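Local coordinates for aerolysin-like protein (Bombina maxima, PDB 6LHZ) that probably forms pores in membranes, as other aerolysin-like proteins do, at residues V22-A27 with K110-L115. Residues are numbered along the deposited sequence; the frame is centred on the assembly and turned at random.
Sequences VDEMVA and KLIVIL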
loop_
_atom_site.group_PDB
_atom_site.type_symbol
_atom_site.label_atom_id
_atom_site.label_comp_id
_atom_site.label_asym_id
_atom_site.label_seq_id
_atom_site.Cartn_x
_atom_site.Cartn_y
_atom_site.Cartn_z
ATOM N N VAL A 22 -8.266 -2.987 -11.639
ATOM C CA VAL A 22 -9.173 -3.157 -10.520
ATOM C C VAL A 22 -10.583 -3.481 -10.990
ATOM O O VAL A 22 -11.276 -4.295 -10.370
ATOM C CB VAL A 22 -9.144 -1.911 -9.621
ATOM C CG1 VAL A 22 -10.350 -1.909 -8.690
ATOM C CG2 VAL A 22 -7.860 -1.900 -8.814
ATOM N N ASP A 23 -11.029 -2.883 -12.092
ATOM C CA ASP A 23 -12.367 -3.172 -12.598
ATOM C C ASP A 23 -12.482 -2.561 -13.980
ATOM O O ASP A 23 -11.607 -1.815 -14.425
ATOM C CB ASP A 23 -13.471 -2.624 -11.677
ATOM C CG ASP A 23 -14.788 -3.380 -11.805
ATOM O OD1 ASP A 23 -14.916 -4.288 -12.655
ATOM O OD2 ASP A 23 -15.726 -3.031 -11.068
ATOM N N GLU A 24 -13.579 -2.890 -14.651
ATOM C CA GLU A 24 -14.007 -2.210 -15.860
ATOM C C GLU A 24 -15.517 -2.063 -15.808
ATOM O O GLU A 24 -16.203 -2.913 -15.235
ATOM C CB GLU A 24 -13.571 -2.966 -17.118
ATOM C CG GLU A 24 -14.563 -3.997 -17.600
ATOM C CD GLU A 24 -14.071 -4.752 -18.820
ATOM O OE1 GLU A 24 -13.070 -4.302 -19.435
ATOM O OE2 GLU A 24 -14.697 -5.786 -19.165
ATOM N N MET A 25 -16.023 -0.967 -16.371
ATOM C CA MET A 25 -17.454 -0.676 -16.430
ATOM C C MET A 25 -17.789 -0.173 -17.827
ATOM O O MET A 25 -17.119 0.740 -18.325
ATOM C CB MET A 25 -17.856 0.378 -15.385
ATOM C CG MET A 25 -17.217 0.190 -14.013
ATOM S SD MET A 25 -17.504 1.555 -12.863
ATOM C CE MET A 25 -19.239 1.289 -12.494
ATOM N N VAL A 26 -18.827 -0.751 -18.457
ATOM C CA VAL A 26 -19.206 -0.396 -19.824
ATOM C C VAL A 26 -20.660 0.066 -19.898
ATOM O O VAL A 26 -21.541 -0.437 -19.189
ATOM C CB VAL A 26 -18.982 -1.566 -20.800
ATOM C CG1 VAL A 26 -17.549 -1.617 -21.218
ATOM C CG2 VAL A 26 -19.402 -2.861 -20.146
ATOM N N ALA A 27 -20.904 1.014 -20.811
ATOM C CA ALA A 27 -22.241 1.489 -21.147
ATOM C C ALA A 27 -22.261 1.958 -22.597
ATOM O O ALA A 27 -21.236 2.366 -23.146
ATOM C CB ALA A 27 -22.686 2.626 -20.227
ATOM N N LYS A 110 -20.083 4.107 -27.206
ATOM C CA LYS A 110 -19.918 3.118 -26.144
ATOM C C LYS A 110 -18.674 3.467 -25.349
ATOM O O LYS A 110 -17.573 3.507 -25.909
ATOM C CB LYS A 110 -19.787 1.705 -26.707
ATOM C CG LYS A 110 -19.161 0.718 -25.734
ATOM C CD LYS A 110 -18.239 -0.244 -26.458
ATOM C CE LYS A 110 -17.742 -1.350 -25.544
ATOM N NZ LYS A 110 -18.646 -2.524 -25.556
ATOM N N LEU A 111 -18.845 3.709 -24.050
ATOM C CA LEU A 111 -17.727 4.070 -23.188
ATOM C C LEU A 111 -17.331 2.915 -22.271
ATOM O O LEU A 111 -18.175 2.133 -21.808
ATOM C CB LEU A 111 -18.033 5.322 -22.358
ATOM C CG LEU A 111 -18.661 5.201 -20.975
ATOM C CD1 LEU A 111 -18.438 6.497 -20.231
ATOM C CD2 LEU A 111 -20.147 4.899 -21.083
ATOM N N ILE A 112 -16.026 2.822 -22.034
ATOM C CA ILE A 112 -15.406 1.816 -21.183
ATOM C C ILE A 112 -14.605 2.584 -20.141
ATOM O O ILE A 112 -13.789 3.440 -20.498
ATOM C CB ILE A 112 -14.508 0.867 -22.005
ATOM C CG1 ILE A 112 -15.270 0.330 -23.223
ATOM C CG2 ILE A 112 -14.018 -0.290 -21.190
ATOM C CD1 ILE A 112 -14.820 0.918 -24.553
ATOM N N VAL A 113 -14.868 2.331 -18.866
ATOM C CA VAL A 113 -14.033 2.857 -17.784
ATOM C C VAL A 113 -13.113 1.741 -17.309
ATOM O O VAL A 113 -13.578 0.652 -16.957
ATOM C CB VAL A 113 -14.875 3.412 -16.619
ATOM C CG1 VAL A 113 -13.980 4.173 -15.621
ATOM C CG2 VAL A 113 -15.987 4.330 -17.133
ATOM N N ILE A 114 -11.807 1.999 -17.334
ATOM C CA ILE A 114 -10.791 1.064 -16.875
ATOM C C ILE A 114 -10.209 1.629 -15.594
ATOM O O ILE A 114 -9.692 2.757 -15.585
ATOM C CB ILE A 114 -9.688 0.857 -17.924
ATOM C CG1 ILE A 114 -10.305 0.486 -19.266
ATOM C CG2 ILE A 114 -8.704 -0.241 -17.481
ATOM C CD1 ILE A 114 -11.193 -0.720 -19.172
ATOM N N LEU A 115 -10.273 0.857 -14.511
ATOM C CA LEU A 115 -9.742 1.306 -13.225
ATOM C C LEU A 115 -8.469 0.533 -12.893
ATOM O O LEU A 115 -8.488 -0.700 -12.808
ATOM C CB LEU A 115 -10.787 1.161 -12.128
ATOM C CG LEU A 115 -12.118 1.826 -12.519
ATOM C CD1 LEU A 115 -13.182 1.593 -11.464
ATOM C CD2 LEU A 115 -11.929 3.289 -12.750
#
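Leu115 O is gripped by two successive amides of the facing strand: Val22 N, 2.6 Å away, and more weakly Asp23 N at 3.4 Å. Two residues of one strand thus stand opposite one of the other, a classic beta bulge, in which the near-helical backbone of Val22 (phi/psi -90/-37°) brings both N-H groups onto one carbonyl. Leu115 N to Asp23 O closes the bulge, and from there the antiparallel ladder runs regularly through the hydrogen-bonded pairs Met25–Val113 and Ala27–Leu111. Val113 N reaches Met25 O at 2.8 Å along an almost straight bond (177°), with the donor in the carbonyl plane. The non-hydrogen-bonded pairs set their side chains on the other face. There Val26 CG1 lies alongside Ile112, 3.6 Å from its CG1. Ile114 CD1 reaches back to Glu24 CB, also side by side, while the Glu24 carboxylate forms a salt bridge with Lys21. On the face of Ala27 and Leu111, the end of the Leu111 side chain comes back toward its partner, and CD2 packs 3.5 Å from Ala27 CB. Asp23 turns its carboxylate away to a salt bridge with Arg42. Strand 4-28 is outermost in the five-stranded sheet within this chain; strand 110-130 also bonds to strand 133-154, and Leu115 packs against Phe44 of strand 41-53.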